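Local atomic coordinates of glutathione transferase (Lolium rigidum, PDB entry 6ZB6), a protein that probably conjugates glutathione to electrophilic foreign compounds, as a phi-class glutathione transferase linked to multiple-herbicide resistance, and here holds S-(p-nitrobenzyl)glutathione. Residues 34-39 with 53-58; 113-118 with 137-142; 121-124 with 128-131; 175-180 with 209-214. All coordinates share one frame; numbering follows the deposited sequence.

Contact 1: residues 34-39 with 53-58; sequences MDFKVM and GQIPAF. With GTB (S-(p-nitrobenzyl)glutathione), chain G.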
# COMPACT_ATOMS: atom_id res chain seq x y z
N MET A 34 1.30 17.58 5.31
CA MET A 34 2.62 17.94 5.82
C MET A 34 3.50 18.39 4.67
O MET A 34 3.46 17.80 3.58
CB MET A 34 3.26 16.77 6.55
CG MET A 34 2.48 16.37 7.77
SD MET A 34 3.22 14.95 8.56
CE MET A 34 4.78 15.66 9.07
N ASP A 35 4.29 19.42 4.92
CA ASP A 35 5.06 20.11 3.88
C ASP A 35 6.47 19.53 3.85
O ASP A 35 7.33 19.94 4.63
CB ASP A 35 5.08 21.61 4.15
CG ASP A 35 5.65 22.39 2.99
OD1 ASP A 35 6.21 21.77 2.06
OD2 ASP A 35 5.53 23.63 3.01
N PHE A 36 6.71 18.62 2.92
CA PHE A 36 8.05 18.06 2.76
C PHE A 36 9.07 19.09 2.30
O PHE A 36 10.27 18.88 2.51
CB PHE A 36 8.01 16.88 1.80
CG PHE A 36 7.64 15.59 2.47
CD1 PHE A 36 8.62 14.69 2.86
CD2 PHE A 36 6.32 15.30 2.76
CE1 PHE A 36 8.29 13.51 3.50
CE2 PHE A 36 5.98 14.13 3.39
CZ PHE A 36 6.97 13.23 3.77
N LYS A 37 8.64 20.20 1.70
CA LYS A 37 9.61 21.20 1.23
C LYS A 37 10.28 21.94 2.38
O LYS A 37 11.40 22.43 2.22
CB LYS A 37 8.94 22.19 0.28
CG LYS A 37 8.94 21.71 -1.17
CD LYS A 37 7.68 22.12 -1.92
CE LYS A 37 7.80 21.80 -3.41
NZ LYS A 37 6.59 21.12 -3.94
N VAL A 38 9.62 22.04 3.53
CA VAL A 38 10.26 22.55 4.72
C VAL A 38 10.62 21.41 5.68
O VAL A 38 10.89 21.66 6.85
CB VAL A 38 9.42 23.64 5.40
CG1 VAL A 38 9.08 24.76 4.41
CG2 VAL A 38 8.16 23.06 6.04
N MET A 39 10.63 20.17 5.18
CA MET A 39 11.05 18.99 5.95
C MET A 39 10.24 18.86 7.24
O MET A 39 10.78 18.57 8.31
CB MET A 39 12.55 19.03 6.25
CG MET A 39 13.43 19.16 5.01
SD MET A 39 13.36 17.70 3.96
CE MET A 39 14.32 16.57 4.97
N GLY A 53 11.09 10.12 12.04
CA GLY A 53 10.92 11.24 11.14
C GLY A 53 10.40 10.79 9.79
O GLY A 53 10.93 11.19 8.76
N GLN A 54 9.37 9.95 9.79
CA GLN A 54 8.74 9.46 8.58
C GLN A 54 7.22 9.61 8.70
O GLN A 54 6.68 9.85 9.78
CB GLN A 54 9.07 7.98 8.33
CG GLN A 54 10.55 7.66 8.11
CD GLN A 54 10.76 6.25 7.58
OE1 GLN A 54 10.28 5.28 8.17
NE2 GLN A 54 11.44 6.13 6.44
N ILE A 55 6.54 9.47 7.56
CA ILE A 55 5.09 9.44 7.54
C ILE A 55 4.68 8.06 7.05
O ILE A 55 5.41 7.44 6.27
CB ILE A 55 4.50 10.56 6.67
CG1 ILE A 55 5.07 10.50 5.26
CG2 ILE A 55 4.74 11.92 7.31
CD1 ILE A 55 4.20 11.18 4.24
N PRO A 56 3.51 7.54 7.45
CA PRO A 56 2.52 8.20 8.30
C PRO A 56 2.89 8.20 9.78
O PRO A 56 3.70 7.38 10.21
CB PRO A 56 1.28 7.33 8.11
CG PRO A 56 1.84 5.95 7.94
CD PRO A 56 3.08 6.18 7.06
N ALA A 57 2.28 9.11 10.53
CA ALA A 57 2.04 8.87 11.95
C ALA A 57 0.53 8.85 12.16
O ALA A 57 -0.24 9.12 11.24
CB ALA A 57 2.72 9.93 12.83
N PHE A 58 0.09 8.57 13.37
CA PHE A 58 -1.32 8.31 13.58
C PHE A 58 -1.68 8.66 15.02
O PHE A 58 -0.90 8.39 15.93
CB PHE A 58 -1.64 6.84 13.28
CG PHE A 58 -3.02 6.40 13.65
CD1 PHE A 58 -3.29 5.88 14.92
CD2 PHE A 58 -4.05 6.47 12.73
CE1 PHE A 58 -4.57 5.47 15.26
CE2 PHE A 58 -5.33 6.04 13.05
CZ PHE A 58 -5.59 5.53 14.31
N1 GTB G . 7.92 1.28 7.15
CA1 GTB G . 7.37 2.63 7.15
C1 GTB G . 5.84 2.55 7.08
O11 GTB G . 5.28 1.66 6.38
O12 GTB G . 5.13 3.38 7.71
CB1 GTB G . 7.95 3.36 5.93
CG1 GTB G . 7.37 4.77 5.90
CD1 GTB G . 8.06 5.64 4.87
OE1 GTB G . 8.95 5.22 4.19
N2 GTB G . 7.62 7.00 4.72
CA2 GTB G . 8.30 7.82 3.73
C2 GTB G . 9.01 8.95 4.46
O2 GTB G . 8.50 9.55 5.35
CB2 GTB G . 7.26 8.38 2.75
SG2 GTB G . 6.54 6.99 1.80
N3 GTB G . 10.36 9.28 4.07
CA3 GTB G . 11.04 10.35 4.75
C3 GTB G . 12.34 9.85 5.37
O31 GTB G . 13.25 10.67 5.66
O32 GTB G . 12.51 8.62 5.60
C' GTB G . 7.84 6.28 0.75
C1' GTB G . 8.34 7.36 -0.20
C2' GTB G . 9.65 7.81 -0.11
C3' GTB G . 10.11 8.80 -0.97
C4' GTB G . 9.26 9.34 -1.93
N41 GTB G . 9.74 10.38 -2.83
O41 GTB G . 11.09 10.76 -2.84
O42 GTB G . 8.98 10.90 -3.56
C5' GTB G . 7.95 8.89 -2.01
C6' GTB G . 7.48 7.90 -1.15

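Contact 2: residues 113-118 with 137-142; sequences LSPIVY and AESLEK. With GTB (S-(p-nitrobenzyl)glutathione), chain G.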
# COMPACT_ATOMS: atom_id res chain seq x y z
N LEU A 113 9.34 -4.57 -6.61
CA LEU A 113 8.55 -3.61 -7.38
C LEU A 113 8.87 -2.17 -6.99
O LEU A 113 9.03 -1.31 -7.85
CB LEU A 113 7.05 -3.90 -7.19
CG LEU A 113 6.02 -2.95 -7.82
CD1 LEU A 113 4.85 -3.73 -8.42
CD2 LEU A 113 5.53 -1.93 -6.79
N SER A 114 9.00 -1.90 -5.69
CA SER A 114 9.28 -0.55 -5.22
C SER A 114 10.46 0.14 -5.91
O SER A 114 10.33 1.34 -6.21
CB SER A 114 9.50 -0.59 -3.69
OG SER A 114 9.73 0.71 -3.19
N PRO A 115 11.60 -0.50 -6.17
CA PRO A 115 12.70 0.23 -6.83
C PRO A 115 12.32 0.79 -8.18
O PRO A 115 12.80 1.87 -8.55
CB PRO A 115 13.80 -0.83 -6.95
CG PRO A 115 13.54 -1.75 -5.82
CD PRO A 115 12.04 -1.86 -5.79
N ILE A 116 11.45 0.09 -8.92
CA ILE A 116 11.02 0.60 -10.21
C ILE A 116 10.20 1.87 -10.04
O ILE A 116 10.35 2.82 -10.81
CB ILE A 116 10.25 -0.49 -10.99
CG1 ILE A 116 11.14 -1.72 -11.18
CG2 ILE A 116 9.80 0.05 -12.37
CD1 ILE A 116 10.39 -3.01 -11.39
N VAL A 117 9.34 1.91 -9.02
CA VAL A 117 8.58 3.13 -8.74
C VAL A 117 9.51 4.27 -8.35
O VAL A 117 9.37 5.40 -8.84
CB VAL A 117 7.53 2.86 -7.64
CG1 VAL A 117 6.86 4.17 -7.24
CG2 VAL A 117 6.50 1.86 -8.13
N TYR A 118 10.48 3.99 -7.47
CA TYR A 118 11.45 5.01 -7.08
C TYR A 118 12.22 5.54 -8.28
O TYR A 118 12.32 6.75 -8.48
CB TYR A 118 12.44 4.43 -6.06
CG TYR A 118 12.00 4.56 -4.63
CD1 TYR A 118 12.28 5.71 -3.90
CD2 TYR A 118 11.29 3.54 -4.01
CE1 TYR A 118 11.87 5.84 -2.58
CE2 TYR A 118 10.87 3.66 -2.69
CZ TYR A 118 11.17 4.81 -1.99
OH TYR A 118 10.75 4.92 -0.68
N ALA A 137 16.41 -2.32 -14.60
CA ALA A 137 16.53 -3.59 -15.30
C ALA A 137 16.71 -4.74 -14.32
O ALA A 137 16.07 -5.80 -14.46
CB ALA A 137 17.70 -3.55 -16.28
N GLU A 138 17.55 -4.56 -13.30
CA GLU A 138 17.77 -5.62 -12.33
C GLU A 138 16.52 -5.88 -11.51
O GLU A 138 16.20 -7.04 -11.21
CB GLU A 138 18.94 -5.26 -11.42
CG GLU A 138 20.28 -5.40 -12.10
CD GLU A 138 21.40 -4.79 -11.28
OE1 GLU A 138 22.33 -5.54 -10.91
OE2 GLU A 138 21.34 -3.58 -11.00
N SER A 139 15.78 -4.83 -11.16
CA SER A 139 14.55 -5.00 -10.38
C SER A 139 13.46 -5.67 -11.19
O SER A 139 12.67 -6.46 -10.65
CB SER A 139 14.06 -3.66 -9.84
OG SER A 139 14.91 -3.18 -8.82
N LEU A 140 13.37 -5.34 -12.48
CA LEU A 140 12.33 -5.94 -13.32
C LEU A 140 12.52 -7.44 -13.43
O LEU A 140 11.54 -8.20 -13.41
CB LEU A 140 12.34 -5.30 -14.71
CG LEU A 140 11.47 -4.04 -14.81
CD1 LEU A 140 11.82 -3.27 -16.08
CD2 LEU A 140 9.99 -4.42 -14.78
N GLU A 141 13.77 -7.90 -13.55
CA GLU A 141 13.99 -9.34 -13.65
C GLU A 141 13.59 -10.04 -12.37
O GLU A 141 13.02 -11.14 -12.40
CB GLU A 141 15.44 -9.62 -14.02
CG GLU A 141 15.76 -9.30 -15.50
CD GLU A 141 14.67 -9.74 -16.50
OE1 GLU A 141 14.45 -10.97 -16.65
OE2 GLU A 141 14.04 -8.86 -17.14
N LYS A 142 13.86 -9.42 -11.21
CA LYS A 142 13.39 -9.99 -9.96
C LYS A 142 11.88 -9.97 -9.87
O LYS A 142 11.26 -10.95 -9.43
CB LYS A 142 14.01 -9.23 -8.78
CG LYS A 142 15.46 -9.63 -8.50
CD LYS A 142 16.27 -8.44 -8.02
CE LYS A 142 16.97 -8.74 -6.70
NZ LYS A 142 17.72 -7.56 -6.20
N1 GTB G . 7.92 1.28 7.15
CA1 GTB G . 7.37 2.63 7.15
C1 GTB G . 5.84 2.55 7.08
O11 GTB G . 5.28 1.66 6.38
O12 GTB G . 5.13 3.38 7.71
CB1 GTB G . 7.95 3.36 5.93
CG1 GTB G . 7.37 4.77 5.90
CD1 GTB G . 8.06 5.64 4.87
OE1 GTB G . 8.95 5.22 4.19
N2 GTB G . 7.62 7.00 4.72
CA2 GTB G . 8.30 7.82 3.73
C2 GTB G . 9.01 8.95 4.46
O2 GTB G . 8.50 9.55 5.35
CB2 GTB G . 7.26 8.38 2.75
SG2 GTB G . 6.54 6.99 1.80
N3 GTB G . 10.36 9.28 4.07
CA3 GTB G . 11.04 10.35 4.75
C3 GTB G . 12.34 9.85 5.37
O31 GTB G . 13.25 10.67 5.66
O32 GTB G . 12.51 8.62 5.60
C' GTB G . 7.84 6.28 0.75
C1' GTB G . 8.34 7.36 -0.20
C2' GTB G . 9.65 7.81 -0.11
C3' GTB G . 10.11 8.80 -0.97
C4' GTB G . 9.26 9.34 -1.93
N41 GTB G . 9.74 10.38 -2.83
O41 GTB G . 11.09 10.76 -2.84
O42 GTB G . 8.98 10.90 -3.56
C5' GTB G . 7.95 8.89 -2.01
C6' GTB G . 7.48 7.90 -1.15

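Contact 3: residues 121-124 with 128-131; sequences LFNP and GIPT. With GTB (S-(p-nitrobenzyl)glutathione), chain G.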
# COMPACT_ATOMS: atom_id res chain seq x y z
N LEU A 121 9.56 7.12 -11.09
CA LEU A 121 8.58 8.13 -10.66
C LEU A 121 9.14 9.04 -9.58
O LEU A 121 9.32 10.24 -9.82
CB LEU A 121 7.30 7.44 -10.19
CG LEU A 121 6.11 7.39 -11.13
CD1 LEU A 121 4.85 7.09 -10.34
CD2 LEU A 121 5.99 8.71 -11.88
N PHE A 122 9.42 8.50 -8.38
CA PHE A 122 9.79 9.34 -7.24
C PHE A 122 11.08 10.11 -7.50
O PHE A 122 11.13 11.33 -7.32
CB PHE A 122 9.93 8.48 -5.98
CG PHE A 122 8.65 7.82 -5.49
CD1 PHE A 122 7.40 8.30 -5.87
CD2 PHE A 122 8.71 6.71 -4.64
CE1 PHE A 122 6.23 7.69 -5.42
CE2 PHE A 122 7.55 6.10 -4.18
CZ PHE A 122 6.30 6.59 -4.57
N ASN A 123 12.14 9.40 -7.90
CA ASN A 123 13.44 10.05 -8.06
C ASN A 123 13.42 11.19 -9.06
O ASN A 123 13.86 12.30 -8.71
CB ASN A 123 14.51 9.01 -8.41
CG ASN A 123 15.01 8.24 -7.20
OD1 ASN A 123 14.40 8.26 -6.13
ND2 ASN A 123 16.12 7.52 -7.38
N PRO A 124 12.94 11.03 -10.31
CA PRO A 124 12.99 12.16 -11.25
C PRO A 124 12.03 13.28 -10.89
O PRO A 124 12.42 14.45 -10.90
CB PRO A 124 12.64 11.51 -12.60
CG PRO A 124 11.93 10.26 -12.27
CD PRO A 124 12.48 9.79 -10.96
N GLY A 128 14.23 15.20 -8.30
CA GLY A 128 15.05 15.72 -9.38
C GLY A 128 16.28 14.89 -9.67
O GLY A 128 17.31 15.44 -10.08
N ILE A 129 16.21 13.58 -9.48
CA ILE A 129 17.33 12.66 -9.68
C ILE A 129 16.96 11.74 -10.85
O ILE A 129 15.92 11.08 -10.80
CB ILE A 129 17.63 11.85 -8.41
CG1 ILE A 129 18.05 12.79 -7.28
CG2 ILE A 129 18.71 10.81 -8.67
CD1 ILE A 129 18.99 13.90 -7.71
N PRO A 130 17.78 11.66 -11.90
CA PRO A 130 17.39 10.88 -13.08
C PRO A 130 17.32 9.38 -12.80
O PRO A 130 17.89 8.86 -11.84
CB PRO A 130 18.49 11.20 -14.10
CG PRO A 130 19.63 11.72 -13.30
CD PRO A 130 19.02 12.42 -12.12
N THR A 131 16.61 8.70 -13.69
CA THR A 131 16.36 7.27 -13.54
C THR A 131 17.62 6.46 -13.79
O THR A 131 18.29 6.63 -14.81
CB THR A 131 15.26 6.84 -14.52
OG1 THR A 131 14.01 7.42 -14.11
CG2 THR A 131 15.13 5.32 -14.58
N1 GTB G . 7.92 1.28 7.15
CA1 GTB G . 7.37 2.63 7.15
C1 GTB G . 5.84 2.55 7.08
O11 GTB G . 5.28 1.66 6.38
O12 GTB G . 5.13 3.38 7.71
CB1 GTB G . 7.95 3.36 5.93
CG1 GTB G . 7.37 4.77 5.90
CD1 GTB G . 8.06 5.64 4.87
OE1 GTB G . 8.95 5.22 4.19
N2 GTB G . 7.62 7.00 4.72
CA2 GTB G . 8.30 7.82 3.73
C2 GTB G . 9.01 8.95 4.46
O2 GTB G . 8.50 9.55 5.35
CB2 GTB G . 7.26 8.38 2.75
SG2 GTB G . 6.54 6.99 1.80
N3 GTB G . 10.36 9.28 4.07
CA3 GTB G . 11.04 10.35 4.75
C3 GTB G . 12.34 9.85 5.37
O31 GTB G . 13.25 10.67 5.66
O32 GTB G . 12.51 8.62 5.60
C' GTB G . 7.84 6.28 0.75
C1' GTB G . 8.34 7.36 -0.20
C2' GTB G . 9.65 7.81 -0.11
C3' GTB G . 10.11 8.80 -0.97
C4' GTB G . 9.26 9.34 -1.93
N41 GTB G . 9.74 10.38 -2.83
O41 GTB G . 11.09 10.76 -2.84
O42 GTB G . 8.98 10.90 -3.56
C5' GTB G . 7.95 8.89 -2.01
C6' GTB G . 7.48 7.90 -1.15

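Contact 4: residues 175-180 with 209-214; sequences YTFYFM and KISATM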
# COMPACT_ATOMS: atom_id res chain seq x y z
N TYR A 175 1.90 0.80 -3.61
CA TYR A 175 3.06 0.86 -4.50
C TYR A 175 2.71 0.36 -5.90
O TYR A 175 3.22 0.90 -6.88
CB TYR A 175 4.23 0.06 -3.94
CG TYR A 175 4.95 0.73 -2.79
CD1 TYR A 175 4.47 0.63 -1.50
CD2 TYR A 175 6.13 1.46 -2.99
CE1 TYR A 175 5.11 1.23 -0.44
CE2 TYR A 175 6.79 2.07 -1.93
CZ TYR A 175 6.28 1.95 -0.65
OH TYR A 175 6.91 2.53 0.44
N THR A 176 1.88 -0.68 -6.01
CA THR A 176 1.54 -1.19 -7.34
C THR A 176 0.75 -0.16 -8.12
O THR A 176 0.91 -0.03 -9.34
CB THR A 176 0.76 -2.50 -7.23
OG1 THR A 176 1.53 -3.44 -6.49
CG2 THR A 176 0.47 -3.12 -8.64
N PHE A 177 -0.12 0.59 -7.43
CA PHE A 177 -0.82 1.70 -8.06
C PHE A 177 0.14 2.62 -8.81
O PHE A 177 -0.08 2.97 -9.97
CB PHE A 177 -1.60 2.49 -7.02
CG PHE A 177 -2.31 3.68 -7.59
CD1 PHE A 177 -3.41 3.51 -8.42
CD2 PHE A 177 -1.86 4.96 -7.34
CE1 PHE A 177 -4.06 4.60 -8.97
CE2 PHE A 177 -2.51 6.06 -7.88
CZ PHE A 177 -3.61 5.87 -8.70
N TYR A 178 1.23 3.02 -8.14
CA TYR A 178 2.20 3.92 -8.76
C TYR A 178 3.02 3.22 -9.84
O TYR A 178 3.39 3.84 -10.84
CB TYR A 178 3.12 4.53 -7.70
CG TYR A 178 2.47 5.69 -6.96
CD1 TYR A 178 1.82 6.70 -7.65
CD2 TYR A 178 2.51 5.76 -5.57
CE1 TYR A 178 1.22 7.76 -6.99
CE2 TYR A 178 1.91 6.82 -4.89
CZ TYR A 178 1.27 7.82 -5.61
OH TYR A 178 0.66 8.89 -4.95
N PHE A 179 3.32 1.93 -9.65
CA PHE A 179 3.96 1.15 -10.71
C PHE A 179 3.17 1.25 -12.01
O PHE A 179 3.76 1.33 -13.10
CB PHE A 179 4.11 -0.31 -10.27
CG PHE A 179 4.74 -1.21 -11.31
CD1 PHE A 179 6.12 -1.34 -11.39
CD2 PHE A 179 3.95 -1.92 -12.21
CE1 PHE A 179 6.70 -2.17 -12.35
CE2 PHE A 179 4.52 -2.75 -13.18
CZ PHE A 179 5.90 -2.87 -13.25
N MET A 180 1.83 1.26 -11.92
CA MET A 180 1.00 1.38 -13.11
C MET A 180 1.14 2.73 -13.80
O MET A 180 0.63 2.89 -14.92
CB MET A 180 -0.47 1.13 -12.77
CG MET A 180 -0.78 -0.29 -12.31
SD MET A 180 -0.13 -1.55 -13.44
CE MET A 180 0.02 -2.97 -12.36
N LYS A 209 -11.64 5.13 -4.14
CA LYS A 209 -11.68 6.43 -3.48
C LYS A 209 -10.27 6.94 -3.18
O LYS A 209 -9.96 8.09 -3.46
CB LYS A 209 -12.51 6.33 -2.20
CG LYS A 209 -12.58 7.62 -1.40
CD LYS A 209 -13.80 7.63 -0.51
CE LYS A 209 -13.78 8.80 0.45
NZ LYS A 209 -14.96 8.76 1.34
N ILE A 210 -9.41 6.08 -2.62
CA ILE A 210 -8.09 6.56 -2.21
C ILE A 210 -7.21 6.81 -3.44
O ILE A 210 -6.44 7.77 -3.47
CB ILE A 210 -7.44 5.57 -1.22
CG1 ILE A 210 -8.27 5.51 0.06
CG2 ILE A 210 -6.01 5.98 -0.91
CD1 ILE A 210 -8.67 6.88 0.61
N SER A 211 -7.32 5.96 -4.46
CA SER A 211 -6.47 6.18 -5.63
C SER A 211 -6.80 7.52 -6.30
O SER A 211 -5.91 8.16 -6.87
CB SER A 211 -6.60 5.01 -6.62
OG SER A 211 -7.92 4.84 -7.08
N ALA A 212 -8.05 7.97 -6.19
CA ALA A 212 -8.43 9.28 -6.72
C ALA A 212 -7.83 10.43 -5.92
O ALA A 212 -7.69 11.53 -6.44
CB ALA A 212 -9.95 9.42 -6.75
N THR A 213 -7.49 10.21 -4.65
CA THR A 213 -6.86 11.27 -3.88
C THR A 213 -5.34 11.25 -4.00
O THR A 213 -4.70 12.23 -3.63
CB THR A 213 -7.24 11.18 -2.39
OG1 THR A 213 -6.52 10.11 -1.78
CG2 THR A 213 -8.73 10.93 -2.24
N MET A 214 -4.77 10.17 -4.51
CA MET A 214 -3.33 10.13 -4.76
C MET A 214 -2.97 10.80 -6.09
O MET A 214 -1.90 11.41 -6.19
CB MET A 214 -2.85 8.68 -4.75
CG MET A 214 -3.22 7.93 -3.47
SD MET A 214 -3.05 6.15 -3.63
CE MET A 214 -1.29 6.03 -3.90

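Contact 1: residues 34-39 with 53-58
In the glutathione-binding site, Ile55 presents its backbone to the bound S-(p-nitrobenzyl)glutathione and its side chain to Met34 and Phe36. The two branches of Ile55 part company. CG2 lies 3.6 Å from Met34 SD, the two side chains sliding past each other in opposite directions. CD1 instead comes within 3.5 Å of Phe36 CZ, at the edge of the ring, and CG1 reaches that same edge in the ring plane. This split follows from chi1 of 55°, which sets CG1 between the backbone N and the carbonyl carbon of Ile55. The O2 atom of the ligand also lies at the edge of Phe36, while His41 stacks on the ring.

The site belongs to the thioredoxin-like domain, and the cis peptide before Pro56 is the cis-proline characteristic of that fold; just beyond it, Ala57 starts strand 57-60 and is hydrogen-bonded to Phe7 of strand 4-7. Ile55 grips the cysteinyl part of the ligand by both its backbone groups, much as two antiparallel strands would pair: Ile55 N donates to GTB O2 at 3.0 Å with an N-H...O angle of 160°, and GTB N2 donates to Ile55 O at 2.7 Å. One residue earlier, Gln54 NE2 reaches the glycyl carboxylate, giving a nearly straight bond of 2.8 Å to GTB O32 (166°). Back in the 34-39 loop, Asp35 forms an Asx turn, its OD1 taking the N-H of Lys37 at 2.9 Å from above the carboxylate plane.

Contact 2: residues 113-118 with 137-142
Ile116 and Leu140 make the apolar part of this contact: Ile116 CD1 packs 3.7 Å from Leu140 CD2, the two side chains crossing at about a right angle. Further back along the same isoleucine, CG1 rests 3.8 Å from Ser139 CB. His184 touches both Ile116 and Leu140.

These residues join helices 92-127 and 133-156, neighbours in the all-helical C-terminal domain of the glutathione transferase fold. The two run roughly antiparallel, their local axes 147° apart in direction and 8.5 Å apart at closest approach.

The close approach of polar to apolar atoms is between Ser139 OG and Pro115 CB, 3.2 Å apart, where the CA atoms of segments 113-118 and 137-142 also come nearest. The hydroxyl has its hydrogen-bond partner within its own helix, Val135 O. A chi1 of -71° lays OG beside the backbone N, pointing it back toward that carbonyl.

Among backbone bonds, Pro115 interrupts the helical pattern: it has no N-H to give, and the chain kinks at 115-116. Ligand contact comes from Tyr118, whose OH lies 3.1 Å from GTB C2' on the nitrobenzyl ring and whose own ring meets Phe122 edge-to-face.

Contact 3: residues 121-124 with 128-131
Asn123 and Ile129 hold together the turn in which helix 92-127 of the C-terminal helical domain ends: the chain leaves helical geometry at Gly128, which has a positive phi, and doubles back along the last turns. The tight part is almost all backbone. Ile129 N donates to Asn123 O at 2.8 Å, nearly straight at 172°, and so reaches six residues back where an ordinary helical bond spans four. The donor does not sit on a carbonyl lone pair; it stands above the carbonyl plane, 47° out of it. Gly128 N adds a weak bond to Pro124 O, 3.3 Å long.

Close packing continues around Ile129 O. It lies 3.2 Å from Pro124 CA in a C-H...O contact, and 3.5 Å from Asn123 CB. The kink at Pro124 belongs here too, since its ring nitrogen has no hydrogen for the turn before; the helix is locally widened to a pi-type turn at 121-124.

The outer part is much looser. Ile129 turns the end of its side chain away from the helix, and its exposed neighbours Gly128 and Pro130 flank it. Thr131 approaches Pro124 with OG1, but at 4.0 Å from CG this is only a light touch; the hydroxyl is hydrogen-bonded to Gln119 O.

On its inner side the same helix turn meets the ligand. Phe122 offers one face to the nitrobenzyl ring, with GTB C5' standing over the centre of that face and 3.5 Å from Phe122 CD2.

Contact 4: residues 175-180 with 209-214
Ser211 and Met214 of helix 205-214 pack on Phe177 and Tyr178 of helix 173-179, a buried joint among helices of the glutathione transferase fold. The local axes are 11.5 Å apart and inclined at 56°, a wide spacing that the large side chains fill.

Along segment 209-214, the first residue to note is Ile210. Its carbonyl oxygen receives three donors, the backbone N atoms of Thr213 and Met214 and the hydroxyl of Thr213. Its side chain turns to Leu19 of helix 13-24. Next, Ser211 lays its CB over one face of the Phe177 ring, a CH-pi contact 4.0 Å from CB to the ring centroid and 30° off the ring normal. Its hydroxyl is hydrogen-bonded within its own helix, chiefly to Ile207 O with Lys208 O also near, so it is the methylene that meets the aromatic face. Thr213 then faces Ala10 rather than the other helix, and its OG1 donates to Ile210 O at 2.9 Å, in the carbonyl plane and on a lone pair.

Met214 closes the walk and reaches both aromatics. The sulfur makes an oblique Met-aromatic contact, SD lying 4.7 Å from the centroid of the Phe177 ring. A bend at chi3 of 64° brings the methyl up against the cleft where the two rings meet, with Met214 CE 3.6 Å from Phe177 CD2. Tyr178 is fixed at its far end by a hydrogen bond from OH to Met11 O, and Met214 CB packs 3.5 Å from that same OH. The methyl comes closest at Tyr178 CE2, 3.4 Å from Met214 CE.

In the fold
The bound S-(p-nitrobenzyl)glutathione lies between contact 1, which grips its peptide part from the thioredoxin-like domain, and contacts 2 and 3, whose residues from helix 92-127 meet the nitrobenzyl group. Contact 1 touches none of the others; its centre is about 25 Å from that of contact 2 and about 19 Å from those of contacts 3 and 4. Contacts 2 and 3 share helix 92-127, their first segments following one another along it and probably bonded through Tyr118 O and Asn123 N at 2.7 Å. Contact 4 packs behind both: Val117 CG2 lies 3.5 Å from Phe179 N, and Phe122 CZ is 4.0 Å from Tyr178 CD2. Tyr175 of contact 4 also touches the ligand.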